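Local coordinates for hypothetical protein (Nostoc punctiforme, PDB 2O62) that is of unknown function but joins an N-terminal DUF3598 beta-sheet domain to a C-terminal beta-barrel domain, both assigned to the calycin clan, at residues A[107-112]-A[219-224]; A[122-127]-A[215-220]; A[133-138]-A[240-245]; A[164-169]-A[263-268]; A[234-239]-A[246-251]. All blocks are in the same frame, centred on the assembly; numbering follows the deposited sequence.

Interaction 1 of 5, residues A[107-112]-A[219-224]; sequences LVQLFD and ASATSP
Ala-219 opens the strand 219-224 with its CB 4.5 Å from CD1 of Leu-107, a loose apolar touch at the end of the contact. The same CD1 lies 3.6 Å from the carbonyl O of Ser-220, whose own side chain points away and bonds Arg-246. Ala-221 turns its methyl toward strand 107-111 and meets both CD2 of Leu-107 and the amide nitrogen of Gln-109. At Thr-222 the backbone takes over: NE2 of Gln-109 donates a weak, long but fairly straight bond to Thr-222 O, at 3.3 Å. Ser-223 closes the grip, its OG donating to OE1 of Gln-109 at 2.6 Å from above the amide's carbonyl plane. The Gln-109 chain runs extended beyond CG (chi2 -166°), which carries both ends of its amide across to the facing strand. Pro-224 ends the walk with CD 3.8 Å from CZ of Phe-111; the two side chains cross at about a right angle, and Pro-224 O lies at the phenyl edge, in its plane. The segment axes come no closer than 8.8 Å, at 28°, too far for backbone pairing, and side chains fill the interval. This is face-to-face packing of two beta sheets: strand 103-111 of the N-terminal sheet lies against a wall of the C-terminal ten-stranded antiparallel barrel, joining the two calycin-clan domains.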
# COMPACT_ATOMS: atom_id res chain seq x y z
N LEU A 107 -3.42 2.89 -2.42
CA LEU A 107 -4.25 1.71 -2.49
C LEU A 107 -4.99 1.50 -1.18
O LEU A 107 -4.37 1.34 -0.14
CB LEU A 107 -3.41 0.47 -2.88
CG LEU A 107 -4.16 -0.79 -3.36
CD1 LEU A 107 -3.36 -1.56 -4.36
CD2 LEU A 107 -4.44 -1.71 -2.21
N VAL A 108 -6.32 1.48 -1.25
CA VAL A 108 -7.18 1.15 -0.15
C VAL A 108 -7.75 -0.28 -0.29
O VAL A 108 -8.26 -0.67 -1.35
CB VAL A 108 -8.36 2.13 -0.06
CG1 VAL A 108 -9.17 1.88 1.16
CG2 VAL A 108 -7.86 3.55 -0.08
N GLN A 109 -7.62 -1.04 0.79
CA GLN A 109 -8.26 -2.34 0.94
C GLN A 109 -9.38 -2.28 1.94
O GLN A 109 -9.25 -1.62 2.99
CB GLN A 109 -7.26 -3.41 1.41
CG GLN A 109 -6.05 -3.62 0.47
CD GLN A 109 -5.27 -4.89 0.75
OE1 GLN A 109 -5.84 -5.95 1.08
NE2 GLN A 109 -3.95 -4.81 0.57
N LEU A 110 -10.46 -2.98 1.64
CA LEU A 110 -11.69 -2.96 2.41
C LEU A 110 -12.15 -4.39 2.61
O LEU A 110 -12.30 -5.14 1.64
CB LEU A 110 -12.77 -2.16 1.68
CG LEU A 110 -12.43 -0.71 1.37
CD1 LEU A 110 -13.51 -0.14 0.50
CD2 LEU A 110 -12.30 0.14 2.65
N PHE A 111 -12.31 -4.79 3.87
CA PHE A 111 -12.75 -6.12 4.26
C PHE A 111 -14.15 -6.06 4.84
O PHE A 111 -14.52 -5.08 5.50
CB PHE A 111 -11.76 -6.77 5.26
CG PHE A 111 -10.40 -7.07 4.66
CD1 PHE A 111 -9.52 -6.05 4.35
CD2 PHE A 111 -10.03 -8.39 4.34
CE1 PHE A 111 -8.27 -6.30 3.78
CE2 PHE A 111 -8.78 -8.63 3.76
CZ PHE A 111 -7.92 -7.58 3.48
N ASP A 112 -14.87 -7.14 4.65
CA ASP A 112 -16.23 -7.26 5.15
C ASP A 112 -16.30 -7.77 6.58
O ASP A 112 -15.29 -7.91 7.26
CB ASP A 112 -17.07 -8.09 4.16
CG ASP A 112 -16.72 -9.55 4.13
OD1 ASP A 112 -16.20 -10.06 5.12
OD2 ASP A 112 -17.01 -10.18 3.08
N ALA A 219 0.61 -1.82 -9.79
CA ALA A 219 0.18 -2.03 -8.41
C ALA A 219 -0.16 -3.48 -8.08
O ALA A 219 -0.63 -4.25 -8.93
CB ALA A 219 -0.99 -1.16 -8.11
N SER A 220 0.06 -3.85 -6.84
CA SER A 220 -0.41 -5.11 -6.33
C SER A 220 -1.01 -4.92 -4.95
O SER A 220 -0.65 -3.98 -4.22
CB SER A 220 0.72 -6.16 -6.31
OG SER A 220 1.81 -5.74 -5.55
N ALA A 221 -1.95 -5.78 -4.62
CA ALA A 221 -2.49 -5.81 -3.27
C ALA A 221 -2.35 -7.23 -2.71
O ALA A 221 -2.78 -8.19 -3.34
CB ALA A 221 -3.94 -5.43 -3.30
N THR A 222 -1.81 -7.36 -1.51
CA THR A 222 -1.72 -8.66 -0.83
C THR A 222 -2.64 -8.63 0.39
O THR A 222 -2.52 -7.75 1.23
CB THR A 222 -0.24 -9.01 -0.47
OG1 THR A 222 0.51 -9.09 -1.69
CG2 THR A 222 -0.13 -10.34 0.25
N SER A 223 -3.58 -9.57 0.43
CA SER A 223 -4.68 -9.60 1.37
C SER A 223 -4.73 -10.92 2.11
O SER A 223 -4.67 -11.97 1.47
CB SER A 223 -6.02 -9.45 0.68
OG SER A 223 -6.05 -8.24 -0.09
N PRO A 224 -4.93 -10.87 3.45
CA PRO A 224 -5.26 -12.10 4.19
C PRO A 224 -6.43 -12.86 3.54
O PRO A 224 -7.37 -12.25 3.08
CB PRO A 224 -5.66 -11.57 5.58
CG PRO A 224 -5.06 -10.21 5.68
CD PRO A 224 -4.91 -9.68 4.33

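Interaction 2 of 5, residues A[122-127]-A[215-220]; sequences LIREHL and LPDGAS
Leu-122 and Arg-124 reach from strand 122-127 onto the turn that leads into strand 219-224. CD1 of Leu-122 packs on CB of Ala-219 at 4.0 Å, while its other methyl, CD2, sits 3.9 Å from Pro-216 O and a little farther from the ring carbon CD. The CG of Leu-122 lies opposite its backbone nitrogen (chi1 -166°), which carries the fork toward the turn, where its two methyls part. Arg-124 touches with its aliphatic stem: CD lies 3.7 Å from CB of Asp-217, and the two side chains slide past each other in opposite directions. A bend at chi3 (-79°) then brings NH1 to 3.6 Å from CB of Pro-216. The turn joins strands 210-214 and 219-224 of the C-terminal barrel, and the contact sets its end against the N-terminal sheet. Backbone bonds close it, with Leu-215 N to Ala-219 O at 2.8 Å and Ala-219 N to Pro-216 O at 3.1 Å. NE of Arg-124 stays 5.7 Å from OD2 of Asp-217. Arg-124 instead forms a salt bridge with Glu-134 and a hydrogen bond with Ser-21, whereas Asp-217 holds Arg-103 by a salt bridge and accepts from the backbone N of Arg-135.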
# COMPACT_ATOMS: atom_id res chain seq x y z
N LEU A 122 -8.08 2.24 -5.88
CA LEU A 122 -6.79 2.58 -6.42
C LEU A 122 -6.83 4.01 -6.84
O LEU A 122 -7.65 4.37 -7.65
CB LEU A 122 -6.45 1.69 -7.59
CG LEU A 122 -4.99 1.69 -8.04
CD1 LEU A 122 -4.12 1.00 -6.99
CD2 LEU A 122 -4.95 0.94 -9.37
N ILE A 123 -6.00 4.84 -6.21
CA ILE A 123 -5.98 6.24 -6.47
C ILE A 123 -4.64 6.54 -7.15
O ILE A 123 -3.57 6.50 -6.52
CB ILE A 123 -6.14 7.03 -5.18
CG1 ILE A 123 -7.44 6.62 -4.46
CG2 ILE A 123 -6.11 8.52 -5.48
CD1 ILE A 123 -7.57 7.17 -3.00
N ARG A 124 -4.71 6.85 -8.44
CA ARG A 124 -3.53 7.12 -9.27
C ARG A 124 -3.46 8.60 -9.57
O ARG A 124 -4.29 9.10 -10.31
CB ARG A 124 -3.59 6.35 -10.59
CG ARG A 124 -3.53 4.85 -10.39
CD ARG A 124 -4.00 4.11 -11.61
NE ARG A 124 -5.45 4.07 -11.69
CZ ARG A 124 -6.14 3.49 -12.67
NH1 ARG A 124 -5.53 2.91 -13.67
NH2 ARG A 124 -7.46 3.48 -12.61
N GLU A 125 -2.45 9.27 -9.03
CA GLU A 125 -2.36 10.71 -9.03
C GLU A 125 -1.05 11.17 -9.61
O GLU A 125 -0.01 10.58 -9.35
CB GLU A 125 -2.51 11.25 -7.62
CG GLU A 125 -3.93 11.13 -7.07
CD GLU A 125 -4.01 11.33 -5.59
OE1 GLU A 125 -3.05 10.96 -4.88
OE2 GLU A 125 -5.03 11.85 -5.10
N HIS A 126 -1.11 12.25 -10.38
CA HIS A 126 0.06 12.91 -10.94
C HIS A 126 -0.07 14.40 -10.61
O HIS A 126 -1.16 15.00 -10.53
CB HIS A 126 0.17 12.67 -12.45
CG HIS A 126 -0.99 13.17 -13.23
ND1 HIS A 126 -2.15 12.44 -13.40
CD2 HIS A 126 -1.20 14.37 -13.83
CE1 HIS A 126 -3.01 13.16 -14.09
NE2 HIS A 126 -2.47 14.33 -14.36
N LEU A 127 1.07 15.01 -10.39
CA LEU A 127 1.10 16.44 -10.17
C LEU A 127 0.53 17.16 -11.38
O LEU A 127 0.89 16.87 -12.53
CB LEU A 127 2.53 16.91 -9.92
CG LEU A 127 3.05 16.61 -8.54
CD1 LEU A 127 4.48 17.07 -8.56
CD2 LEU A 127 2.20 17.37 -7.45
N LEU A 215 -2.71 -5.43 -10.37
CA LEU A 215 -3.56 -4.33 -10.76
C LEU A 215 -2.93 -3.40 -11.78
O LEU A 215 -1.74 -3.54 -12.16
CB LEU A 215 -3.89 -3.52 -9.49
CG LEU A 215 -4.79 -4.22 -8.45
CD1 LEU A 215 -4.67 -3.52 -7.08
CD2 LEU A 215 -6.24 -4.28 -8.95
N PRO A 216 -3.74 -2.43 -12.26
CA PRO A 216 -3.15 -1.38 -13.07
C PRO A 216 -2.01 -0.56 -12.39
O PRO A 216 -1.84 -0.53 -11.14
CB PRO A 216 -4.34 -0.46 -13.35
CG PRO A 216 -5.55 -1.32 -13.21
CD PRO A 216 -5.21 -2.26 -12.12
N ASP A 217 -1.26 0.12 -13.25
CA ASP A 217 -0.24 1.08 -12.82
C ASP A 217 0.87 0.42 -11.99
O ASP A 217 1.42 1.03 -11.07
CB ASP A 217 -0.88 2.20 -12.01
CG ASP A 217 0.06 3.41 -11.82
OD1 ASP A 217 0.77 3.83 -12.78
OD2 ASP A 217 0.15 3.94 -10.68
N GLY A 218 1.14 -0.85 -12.31
CA GLY A 218 2.18 -1.66 -11.65
C GLY A 218 1.89 -1.96 -10.19
O GLY A 218 2.77 -2.39 -9.44
N ALA A 219 0.61 -1.82 -9.79
CA ALA A 219 0.18 -2.03 -8.41
C ALA A 219 -0.16 -3.48 -8.08
O ALA A 219 -0.63 -4.25 -8.93
CB ALA A 219 -0.99 -1.16 -8.11
N SER A 220 0.06 -3.85 -6.84
CA SER A 220 -0.41 -5.11 -6.33
C SER A 220 -1.01 -4.92 -4.95
O SER A 220 -0.65 -3.98 -4.22
CB SER A 220 0.72 -6.16 -6.31
OG SER A 220 1.81 -5.74 -5.55

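Interaction 3 of 5, residues A[133-138]-A[240-245]; sequences AERPLL and LIQSDL
Arg-135 and Ile-241 bring their CA atoms to 7.3 Å where the irregular segment 133-138 passes the end of strand 233-242, at a classic beta bulge in which Ile-241 and Gln-242 both face Leu-245; a type I turn from Gln-242 to Leu-245 follows. The guanidinium of Arg-135 grips one atom side-on: NE donates to Ile-241 O at 2.8 Å and NH2 to the same oxygen at 3.0 Å, with the acceptor almost in the guanidinium plane. CG passes 3.6 Å from Leu-240 O, and a bend at chi2 (66°) then turns CD and the guanidinium toward Ile-241 O. On the far side of the group NH1 bonds Ala-133 O at 3.0 Å, so three bonds fix its rotation. NH2 also comes within 3.2 Å of NE2 of Gln-242, but both are donors and no bond joins them. Farther along, CD1 of Leu-138 packs against CD2 of Leu-240 at 3.9 Å, the two side chains crossing at about a right angle. One cationic side chain thus ties two backbone carbonyls together, linking the connection between the two domains to the strand end; the positive charge probably polarises the Ile-241 carbonyl that takes both donors.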
# COMPACT_ATOMS: atom_id res chain seq x y z
N ALA A 133 1.82 9.45 -16.68
CA ALA A 133 2.88 8.52 -16.36
C ALA A 133 2.29 7.25 -15.78
O ALA A 133 2.72 6.75 -14.75
CB ALA A 133 3.85 9.16 -15.38
N GLU A 134 1.26 6.75 -16.45
CA GLU A 134 0.67 5.49 -16.07
C GLU A 134 1.62 4.30 -16.35
O GLU A 134 2.16 4.14 -17.44
CB GLU A 134 -0.65 5.30 -16.80
CG GLU A 134 -1.41 4.04 -16.45
CD GLU A 134 -2.18 4.13 -15.13
OE1 GLU A 134 -2.15 5.19 -14.43
OE2 GLU A 134 -2.82 3.10 -14.80
N ARG A 135 1.85 3.48 -15.34
CA ARG A 135 2.63 2.25 -15.55
C ARG A 135 1.70 1.18 -16.12
O ARG A 135 0.48 1.27 -15.95
CB ARG A 135 3.21 1.73 -14.25
CG ARG A 135 4.53 2.40 -13.80
CD ARG A 135 4.37 3.87 -13.44
NE ARG A 135 5.69 4.36 -13.01
CZ ARG A 135 6.05 5.63 -12.87
NH1 ARG A 135 5.22 6.63 -13.16
NH2 ARG A 135 7.29 5.90 -12.48
N PRO A 136 2.26 0.15 -16.77
CA PRO A 136 1.49 -0.99 -17.31
C PRO A 136 0.70 -1.76 -16.26
O PRO A 136 1.14 -1.83 -15.12
CB PRO A 136 2.59 -1.91 -17.82
CG PRO A 136 3.72 -0.99 -18.19
CD PRO A 136 3.69 0.04 -17.11
N LEU A 137 -0.39 -2.40 -16.65
CA LEU A 137 -1.04 -3.39 -15.83
C LEU A 137 0.02 -4.39 -15.35
O LEU A 137 0.75 -4.94 -16.18
CB LEU A 137 -2.06 -4.16 -16.66
CG LEU A 137 -2.67 -5.40 -15.99
CD1 LEU A 137 -3.60 -4.97 -14.89
CD2 LEU A 137 -3.42 -6.24 -17.07
N LEU A 138 0.08 -4.66 -14.05
CA LEU A 138 1.07 -5.60 -13.54
C LEU A 138 0.81 -7.04 -14.00
O LEU A 138 -0.32 -7.51 -13.95
CB LEU A 138 1.09 -5.55 -12.02
CG LEU A 138 2.21 -6.30 -11.29
CD1 LEU A 138 3.58 -5.80 -11.64
CD2 LEU A 138 1.97 -6.17 -9.81
N LEU A 240 5.29 -1.42 -8.73
CA LEU A 240 6.42 -1.59 -9.65
C LEU A 240 6.59 -0.23 -10.36
O LEU A 240 5.96 0.06 -11.40
CB LEU A 240 6.14 -2.70 -10.65
CG LEU A 240 7.28 -3.05 -11.61
CD1 LEU A 240 8.45 -3.67 -10.82
CD2 LEU A 240 6.81 -3.99 -12.70
N ILE A 241 7.43 0.60 -9.78
CA ILE A 241 7.60 1.98 -10.21
C ILE A 241 8.31 2.10 -11.56
O ILE A 241 7.97 2.96 -12.36
CB ILE A 241 8.37 2.79 -9.15
CG1 ILE A 241 7.63 2.79 -7.82
CG2 ILE A 241 8.55 4.22 -9.60
CD1 ILE A 241 8.43 3.26 -6.64
N GLN A 242 9.32 1.25 -11.76
CA GLN A 242 10.01 1.07 -13.03
C GLN A 242 10.21 -0.42 -13.22
O GLN A 242 10.07 -1.18 -12.27
CB GLN A 242 11.40 1.76 -13.00
CG GLN A 242 11.39 3.25 -12.64
CD GLN A 242 10.64 4.14 -13.66
OE1 GLN A 242 10.38 3.71 -14.80
NE2 GLN A 242 10.30 5.37 -13.25
N SER A 243 10.61 -0.87 -14.41
CA SER A 243 10.81 -2.33 -14.61
C SER A 243 11.77 -2.96 -13.58
O SER A 243 11.68 -4.14 -13.30
CB SER A 243 11.28 -2.66 -16.03
OG SER A 243 12.59 -2.17 -16.24
N ASP A 244 12.69 -2.16 -13.02
CA ASP A 244 13.73 -2.68 -12.10
C ASP A 244 13.68 -2.02 -10.72
O ASP A 244 14.62 -2.11 -9.95
CB ASP A 244 15.11 -2.47 -12.73
CG ASP A 244 15.35 -1.01 -13.14
OD1 ASP A 244 14.53 -0.08 -12.80
OD2 ASP A 244 16.36 -0.79 -13.84
N LEU A 245 12.56 -1.38 -10.40
CA LEU A 245 12.37 -0.73 -9.12
C LEU A 245 10.95 -0.96 -8.57
O LEU A 245 9.95 -0.60 -9.21
CB LEU A 245 12.63 0.78 -9.24
CG LEU A 245 12.47 1.59 -7.95
CD1 LEU A 245 13.52 1.24 -6.94
CD2 LEU A 245 12.46 3.12 -8.29

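Interaction 4 of 5, residues A[164-169]-A[263-268]; sequences YSTTLK and TLVTEE
Thr-166 and Glu-267 face each other between strands 164-169 and 263-268, whose segment axes approach to 8.1 Å at 56° and whose nearest CA atoms, those of this pair, are 7.5 Å apart. Both belong to the closed antiparallel barrel of the C-terminal domain, where strand 145-155 lies between them in sheet order, and their side chains meet over that strand, on the barrel's inner side. The Glu-267 chain is extended beyond CG (chi2 169°) and ends between Thr-166 and Leu-168, crossing each at about a right angle. Its OE2 accepts a weak bond from OG1 of Thr-166, 3.4 Å long. The stronger partner of this oxygen is Arg-248, in a salt bridge from strand 245-253. Thr-166 also leans on Val-265, whose CG1 lies 3.7 Å from OG1 and 3.9 Å from CG2 of the threonine. Leu-168 lines the carboxylate with carbon: CB is 3.7 Å from OE2 of Glu-267, and CD2 comes to 3.6 Å from OE1.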
# COMPACT_ATOMS: atom_id res chain seq x y z
N TYR A 164 16.26 -2.95 7.74
CA TYR A 164 16.47 -4.35 7.43
C TYR A 164 16.87 -4.50 5.98
O TYR A 164 16.50 -3.67 5.16
CB TYR A 164 15.12 -5.06 7.61
CG TYR A 164 14.54 -4.92 8.98
CD1 TYR A 164 14.92 -5.76 9.96
CD2 TYR A 164 13.60 -3.95 9.27
CE1 TYR A 164 14.42 -5.66 11.25
CE2 TYR A 164 13.07 -3.82 10.55
CZ TYR A 164 13.48 -4.72 11.53
OH TYR A 164 13.06 -4.68 12.84
N SER A 165 17.55 -5.59 5.67
CA SER A 165 17.81 -6.02 4.30
C SER A 165 16.67 -6.90 3.81
O SER A 165 16.11 -7.71 4.57
CB SER A 165 19.06 -6.86 4.25
OG SER A 165 20.19 -6.07 4.51
N THR A 166 16.34 -6.78 2.53
CA THR A 166 15.30 -7.60 1.94
C THR A 166 15.82 -8.27 0.70
O THR A 166 16.67 -7.73 0.01
CB THR A 166 14.09 -6.79 1.55
OG1 THR A 166 14.41 -5.86 0.50
CG2 THR A 166 13.57 -6.02 2.74
N THR A 167 15.26 -9.45 0.45
CA THR A 167 15.47 -10.24 -0.75
C THR A 167 14.07 -10.78 -1.15
O THR A 167 13.29 -11.21 -0.30
CB THR A 167 16.43 -11.43 -0.46
OG1 THR A 167 17.74 -10.93 -0.11
CG2 THR A 167 16.59 -12.30 -1.67
N LEU A 168 13.78 -10.79 -2.43
CA LEU A 168 12.58 -11.42 -2.92
C LEU A 168 12.94 -12.17 -4.18
O LEU A 168 13.50 -11.59 -5.11
CB LEU A 168 11.55 -10.33 -3.20
CG LEU A 168 10.24 -10.62 -3.90
CD1 LEU A 168 9.55 -11.73 -3.20
CD2 LEU A 168 9.39 -9.32 -3.77
N LYS A 169 12.70 -13.47 -4.20
CA LYS A 169 12.93 -14.32 -5.38
C LYS A 169 11.57 -14.89 -5.80
O LYS A 169 10.83 -15.39 -4.96
CB LYS A 169 13.90 -15.47 -5.06
CG LYS A 169 15.18 -15.01 -4.37
CD LYS A 169 16.21 -16.10 -4.13
CE LYS A 169 17.57 -15.50 -3.70
NZ LYS A 169 18.65 -16.54 -3.56
N THR A 263 5.93 -0.46 7.49
CA THR A 263 7.19 -0.77 6.81
C THR A 263 7.15 -0.40 5.33
O THR A 263 6.17 -0.67 4.65
CB THR A 263 7.47 -2.31 6.92
OG1 THR A 263 7.58 -2.65 8.32
CG2 THR A 263 8.75 -2.70 6.23
N LEU A 264 8.25 0.20 4.84
CA LEU A 264 8.42 0.52 3.44
C LEU A 264 9.70 -0.12 2.91
O LEU A 264 10.79 0.13 3.41
CB LEU A 264 8.41 2.04 3.23
CG LEU A 264 8.50 2.51 1.77
CD1 LEU A 264 7.34 2.14 1.00
CD2 LEU A 264 8.64 4.06 1.79
N VAL A 265 9.51 -1.02 1.96
CA VAL A 265 10.57 -1.76 1.29
C VAL A 265 10.84 -1.10 -0.07
O VAL A 265 9.92 -0.83 -0.82
CB VAL A 265 10.11 -3.16 1.02
CG1 VAL A 265 11.20 -3.96 0.36
CG2 VAL A 265 9.65 -3.82 2.32
N THR A 266 12.10 -0.83 -0.37
CA THR A 266 12.47 -0.42 -1.72
C THR A 266 13.48 -1.42 -2.22
O THR A 266 14.50 -1.61 -1.59
CB THR A 266 13.09 0.97 -1.72
OG1 THR A 266 12.23 1.87 -1.01
CG2 THR A 266 13.27 1.46 -3.14
N GLU A 267 13.22 -2.02 -3.39
CA GLU A 267 14.01 -3.10 -3.90
C GLU A 267 14.29 -2.90 -5.38
O GLU A 267 13.48 -2.30 -6.10
CB GLU A 267 13.25 -4.42 -3.80
CG GLU A 267 12.82 -4.87 -2.50
CD GLU A 267 11.84 -6.08 -2.57
OE1 GLU A 267 10.82 -6.06 -3.33
OE2 GLU A 267 12.13 -7.00 -1.80
N GLU A 268 15.43 -3.40 -5.84
CA GLU A 268 15.77 -3.34 -7.23
C GLU A 268 15.97 -4.72 -7.80
O GLU A 268 16.33 -5.66 -7.08
CB GLU A 268 17.01 -2.46 -7.42
CG GLU A 268 18.25 -2.99 -6.77
CD GLU A 268 19.49 -2.25 -7.25
OE1 GLU A 268 19.42 -1.01 -7.36
OE2 GLU A 268 20.50 -2.92 -7.54

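Interaction 5 of 5, residues A[234-239]-A[246-251]; sequences FLEAGW and RQRMIR
Glu-236 and Arg-248 join across an antiparallel beta hairpin, strands 233-242 and 245-253 of the C-terminal barrel, whose segments lie 4.6 Å apart at 165°. Paired backbone bonds link Leu-235 with Arg-251, Ala-237 with Met-249 (a selenomethionine) and Trp-239 with Gln-247, and these six residues share one face of the sheet. Glu-236, Ile-250 and Arg-248 belong to the other. Followed outward in the conformer described here, one of two, Glu-236 begins with CB near Met-249 O, 3.7 Å away. CG comes to 3.4 Å from the same oxygen and also touches CG1 of Ile-250. CD lies 3.8 Å from CG1 of Ile-250, the two side chains running side by side in the same direction. With CG set opposite the backbone nitrogen (chi1 -177°) and the chain straight beyond it, the carboxylate arrives beside Arg-248, where OE2 accepts from NH1 in a salt bridge that holds for this conformer. This oxygen lies in the guanidinium plane, at its edge, although the two flat groups are turned 51° apart. The firmer partner of Arg-248 is Glu-267, at NH2. On the opposite face Leu-235 lies alongside Arg-251, CD2 to CD 4.0 Å. At the end of the hairpin away from its turn the edge of the Phe-234 ring meets Ile-250, with CD1 4.1 Å from CG2.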
# COMPACT_ATOMS: atom_id res chain seq x y z
N PHE A 234 -1.60 -8.15 8.50
CA PHE A 234 -0.67 -7.38 7.67
C PHE A 234 -1.44 -6.93 6.41
O PHE A 234 -1.98 -7.76 5.69
CB PHE A 234 0.54 -8.23 7.28
CG PHE A 234 1.25 -8.83 8.48
CD1 PHE A 234 2.27 -8.14 9.11
CD2 PHE A 234 0.92 -10.10 8.95
CE1 PHE A 234 2.92 -8.67 10.22
CE2 PHE A 234 1.56 -10.63 10.07
CZ PHE A 234 2.56 -9.91 10.70
N LEU A 235 -1.56 -5.63 6.23
CA LEU A 235 -2.15 -5.04 5.02
C LEU A 235 -0.96 -4.65 4.14
O LEU A 235 -0.11 -3.92 4.57
CB LEU A 235 -2.89 -3.81 5.46
CG LEU A 235 -3.74 -3.09 4.48
CD1 LEU A 235 -4.98 -3.91 4.25
CD2 LEU A 235 -4.06 -1.68 5.03
N GLU A 236 -0.90 -5.18 2.92
CA GLU A 236 0.28 -4.98 2.05
C GLU A 236 -0.17 -4.57 0.66
O GLU A 236 -1.23 -4.99 0.15
CB GLU A 236 1.24 -6.21 1.96
CG GLU A 236 2.58 -5.98 1.07
CD GLU A 236 3.61 -7.14 1.18
OE1 GLU A 236 3.18 -8.20 1.67
OE2 GLU A 236 4.83 -7.00 0.83
N ALA A 237 0.64 -3.70 0.08
CA ALA A 237 0.53 -3.29 -1.30
C ALA A 237 1.95 -3.12 -1.83
O ALA A 237 2.90 -2.97 -1.08
CB ALA A 237 -0.22 -1.94 -1.38
N GLY A 238 2.03 -3.06 -3.13
CA GLY A 238 3.28 -2.94 -3.87
C GLY A 238 3.07 -2.05 -5.05
O GLY A 238 1.94 -1.89 -5.55
N TRP A 239 4.16 -1.49 -5.55
CA TRP A 239 4.13 -0.68 -6.74
C TRP A 239 5.40 -0.88 -7.51
O TRP A 239 6.46 -0.53 -7.00
CB TRP A 239 4.03 0.78 -6.34
CG TRP A 239 3.76 1.74 -7.43
CD1 TRP A 239 3.20 1.48 -8.66
CD2 TRP A 239 4.00 3.13 -7.39
NE1 TRP A 239 3.03 2.63 -9.35
CE2 TRP A 239 3.52 3.67 -8.61
CE3 TRP A 239 4.50 4.01 -6.42
CZ2 TRP A 239 3.57 5.03 -8.90
CZ3 TRP A 239 4.55 5.35 -6.70
CH2 TRP A 239 4.09 5.86 -7.93
N ARG A 246 10.86 -1.54 -7.36
CA ARG A 246 9.58 -1.82 -6.75
C ARG A 246 9.59 -1.41 -5.30
O ARG A 246 10.61 -1.57 -4.61
CB ARG A 246 9.29 -3.30 -6.82
CG ARG A 246 7.91 -3.70 -6.31
CD ARG A 246 7.33 -4.82 -7.16
NE ARG A 246 6.02 -5.33 -6.67
CZ ARG A 246 5.85 -6.45 -5.98
NH1 ARG A 246 6.88 -7.16 -5.56
NH2 ARG A 246 4.60 -6.84 -5.66
N GLN A 247 8.48 -0.87 -4.84
CA GLN A 247 8.31 -0.66 -3.44
C GLN A 247 7.19 -1.53 -2.94
O GLN A 247 6.24 -1.81 -3.65
CB GLN A 247 8.03 0.82 -3.08
CG GLN A 247 9.25 1.70 -3.19
CD GLN A 247 9.05 3.08 -2.66
OE1 GLN A 247 8.01 3.67 -2.84
NE2 GLN A 247 10.06 3.59 -1.92
N ARG A 248 7.31 -1.95 -1.69
CA ARG A 248 6.22 -2.65 -0.98
C ARG A 248 5.97 -1.94 0.35
O ARG A 248 6.92 -1.49 1.01
CB ARG A 248 6.58 -4.10 -0.76
CG ARG A 248 6.74 -4.86 -2.06
CD ARG A 248 7.01 -6.32 -1.81
NE ARG A 248 8.43 -6.58 -1.44
CZ ARG A 248 8.83 -7.05 -0.24
NH1 ARG A 248 7.97 -7.34 0.72
NH2 ARG A 248 10.11 -7.27 -0.00
N MSE A 249 4.71 -1.84 0.76
CA MSE A 249 4.38 -1.24 2.04
C MSE A 249 3.49 -2.18 2.85
O MSE A 249 2.59 -2.78 2.31
CB MSE A 249 3.75 0.15 1.88
CG MSE A 249 3.70 0.91 3.12
SE MSE A 249 2.71 2.62 3.15
CE MSE A 249 3.73 3.50 1.91
N ILE A 250 3.79 -2.32 4.13
CA ILE A 250 3.13 -3.26 5.04
C ILE A 250 2.72 -2.52 6.31
O ILE A 250 3.58 -2.00 7.02
CB ILE A 250 4.04 -4.39 5.43
CG1 ILE A 250 4.62 -5.07 4.17
CG2 ILE A 250 3.28 -5.39 6.29
CD1 ILE A 250 6.02 -4.67 3.85
N ARG A 251 1.41 -2.47 6.58
CA ARG A 251 0.84 -1.94 7.83
C ARG A 251 0.55 -3.13 8.74
O ARG A 251 -0.24 -4.01 8.39
CB ARG A 251 -0.47 -1.18 7.55
CG ARG A 251 -1.05 -0.34 8.68
CD ARG A 251 -2.46 0.14 8.26
NE ARG A 251 -3.06 0.86 9.37
CZ ARG A 251 -2.82 2.12 9.68
NH1 ARG A 251 -2.08 2.90 8.91
NH2 ARG A 251 -3.41 2.63 10.75

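Overall arrangement
Interactions 1 and 2 join the N-terminal sheet, through its neighbouring strands 103-111 and 117-127, to the same strand 219-224 of the C-terminal barrel; their centres lie 13 Å apart and Leu-107 packs on Leu-122 and Leu-215 between them. Interaction 3, centred 9 Å from interaction 2, ties the connection after strand 117-127 to the end of strand 233-242. Interactions 4 and 5 lie within the barrel, 10 Å apart. Along the chain, interactions 1 and 2 both cross 3 and 4, while interaction 5 opens after 1 and 2 close and is nested inside 4. Backbone bonds continue from strand 219-224 into 233-242, so the interdomain contacts run straight into the barrel wall.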